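Local atomic coordinates of 6-pyruvoyl tetrahydropterin synthase (Plasmodium falciparum, PDB entry 1Y13), a protein that belongs to the 6-pyruvoyl tetrahydropterin synthase family and, in this model, holds a zinc ion and biopterin in a six-chain assembly. Residues 19-24 / 58-63. Numbering follows the deposited sequence.
Sequences NSSAEV and KVRGYV
E23 and R60 face each other as a non-hydrogen-bonded antiparallel pair, and their side chains run side by side in the same direction. R60 reaches E23 side-on and puts two nitrogens on one oxygen: NE to OE2 at 2.7 Å and the more bent NH2 to OE2 at 3.0 Å. NE comes to the anti side of OE2, and the carboxylate and guanidinium planes are only 29° apart. R60 starts out extended, with CG anti to the backbone N, and bends at chi3 (-56°), which swings NE back toward the acid. OE1 serves the other flank with a long salt bridge to K58 NZ at 3.6 Å, so E23 sits between two positive charges and probably stays ionised. The same R60 makes a cation-pi contact with Y162.

Between the strands the backbones are tightly joined. G61 N gives A22 O an almost straight bond of 2.9 Å, and V24 and V59 exchange a reciprocal pair of backbone bonds. On the opposite face of the sheet, that of A22, V24 and V59, V24 CG2 meets V59 CG2 at 3.9 Å, and both valines pack on L75 of helix 72-86. The start of strand 21-41 lies here beside the finish of strand 49-62, neighbours in the antiparallel sheet that helices back in the 6-pyruvoyl tetrahydropterin synthase fold; 22-24 also pair with a strand of a second subunit, carrying the sheet across the interface. V24 also lies close to a bound biopterin.

Beyond the A22-G61 pair, toward N19, the contact is thinner. The Y62 ring turns its edge to S20 OG, with CE1 3.8 Å from that hydroxyl, a van der Waals touch and not a hydrogen bond. One water bridges the segments here, donating to S20 O at 2.6 Å and accepting from V63 N.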
loop_
_atom_site.group_PDB
_atom_site.type_symbol
_atom_site.label_atom_id
_atom_site.label_comp_id
_atom_site.label_asym_id
_atom_site.label_seq_id
_atom_site.Cartn_x
_atom_site.Cartn_y
_atom_site.Cartn_z
ATOM N N ASN A 19 21.523 21.581 -6.373
ATOM C CA ASN A 19 20.322 22.492 -6.520
ATOM C C ASN A 19 19.418 22.667 -5.253
ATOM O O ASN A 19 19.235 21.719 -4.461
ATOM C CB ASN A 19 19.495 22.037 -7.735
ATOM C CG ASN A 19 18.768 23.173 -8.417
ATOM O OD1 ASN A 19 19.334 23.857 -9.275
ATOM N ND2 ASN A 19 17.500 23.370 -8.062
ATOM N N SER A 20 18.796 23.853 -5.112
ATOM C CA SER A 20 18.173 24.275 -3.834
ATOM C C SER A 20 16.641 24.270 -3.722
ATOM O O SER A 20 16.110 24.327 -2.600
ATOM C CB SER A 20 18.711 25.648 -3.378
ATOM O OG SER A 20 18.301 26.697 -4.246
ATOM N N SER A 21 15.926 24.209 -4.847
ATOM C CA SER A 21 14.490 23.983 -4.768
ATOM C C SER A 21 14.162 22.637 -4.116
ATOM O O SER A 21 14.942 21.679 -4.212
ATOM C CB SER A 21 13.805 24.106 -6.140
ATOM O OG SER A 21 13.791 22.873 -6.819
ATOM N N ALA A 22 13.020 22.602 -3.423
ATOM C CA ALA A 22 12.551 21.444 -2.684
ATOM C C ALA A 22 11.045 21.304 -2.910
ATOM O O ALA A 22 10.373 22.289 -3.174
ATOM C CB ALA A 22 12.852 21.616 -1.217
ATOM N N GLU A 23 10.526 20.084 -2.811
ATOM C CA GLU A 23 9.083 19.841 -2.938
ATOM C C GLU A 23 8.500 19.286 -1.666
ATOM O O GLU A 23 9.192 18.608 -0.902
ATOM C CB GLU A 23 8.786 18.893 -4.094
ATOM C CG GLU A 23 9.250 19.434 -5.435
ATOM C CD GLU A 23 9.213 18.424 -6.581
ATOM O OE1 GLU A 23 9.363 17.209 -6.330
ATOM O OE2 GLU A 23 9.050 18.857 -7.745
ATOM N N VAL A 24 7.232 19.609 -1.413
ATOM C CA VAL A 24 6.445 18.903 -0.398
ATOM C C VAL A 24 5.171 18.373 -1.064
ATOM O O VAL A 24 4.632 18.990 -1.997
ATOM C CB VAL A 24 6.091 19.779 0.836
ATOM C CG1 VAL A 24 7.327 20.044 1.701
ATOM C CG2 VAL A 24 5.435 21.114 0.418
ATOM N N LYS A 58 1.267 18.304 -4.806
ATOM C CA LYS A 58 2.678 18.556 -4.628
ATOM C C LYS A 58 3.007 19.986 -5.078
ATOM O O LYS A 58 2.481 20.458 -6.090
ATOM C CB LYS A 58 3.462 17.526 -5.422
ATOM C CG LYS A 58 4.934 17.763 -5.493
ATOM C CD LYS A 58 5.595 16.576 -6.120
ATOM C CE LYS A 58 5.678 16.742 -7.619
ATOM N NZ LYS A 58 6.606 15.711 -8.157
ATOM N N VAL A 59 3.825 20.683 -4.292
ATOM C CA VAL A 59 4.279 22.032 -4.635
ATOM C C VAL A 59 5.803 22.114 -4.571
ATOM O O VAL A 59 6.435 21.502 -3.723
ATOM C CB VAL A 59 3.570 23.204 -3.813
ATOM C CG1 VAL A 59 2.072 22.905 -3.582
ATOM C CG2 VAL A 59 4.228 23.448 -2.484
ATOM N N ARG A 60 6.380 22.860 -5.501
ATOM C CA ARG A 60 7.822 23.045 -5.542
ATOM C C ARG A 60 8.136 24.486 -5.179
ATOM O O ARG A 60 7.567 25.426 -5.748
ATOM C CB ARG A 60 8.341 22.706 -6.925
ATOM C CG ARG A 60 9.838 22.687 -7.044
ATOM C CD ARG A 60 10.225 22.450 -8.495
ATOM N NE ARG A 60 9.619 21.209 -8.979
ATOM C CZ ARG A 60 9.333 20.935 -10.248
ATOM N NH1 ARG A 60 9.604 21.809 -11.221
ATOM N NH2 ARG A 60 8.775 19.770 -10.542
ATOM N N GLY A 61 9.025 24.644 -4.210
ATOM C CA GLY A 61 9.418 25.946 -3.710
ATOM C C GLY A 61 10.831 25.883 -3.171
ATOM O O GLY A 61 11.693 25.274 -3.787
ATOM N N TYR A 62 11.044 26.529 -2.028
ATOM C CA TYR A 62 12.334 26.614 -1.358
ATOM C C TYR A 62 12.102 26.494 0.122
ATOM O O TYR A 62 11.039 26.866 0.614
ATOM C CB TYR A 62 13.031 27.963 -1.659
ATOM C CG TYR A 62 13.310 28.127 -3.128
ATOM C CD1 TYR A 62 14.487 27.644 -3.683
ATOM C CD2 TYR A 62 12.360 28.708 -3.984
ATOM C CE1 TYR A 62 14.734 27.759 -5.041
ATOM C CE2 TYR A 62 12.601 28.820 -5.348
ATOM C CZ TYR A 62 13.797 28.342 -5.862
ATOM O OH TYR A 62 14.062 28.436 -7.199
ATOM N N VAL A 63 13.082 25.973 0.837
ATOM C CA VAL A 63 13.004 25.969 2.283
ATOM C C VAL A 63 13.066 27.432 2.765
ATOM O O VAL A 63 14.032 28.113 2.511
ATOM C CB VAL A 63 14.137 25.103 2.909
ATOM C CG1 VAL A 63 14.085 25.172 4.418
ATOM C CG2 VAL A 63 14.026 23.646 2.429
HETATM O O HOH W 1 15.627 25.625 -0.448
#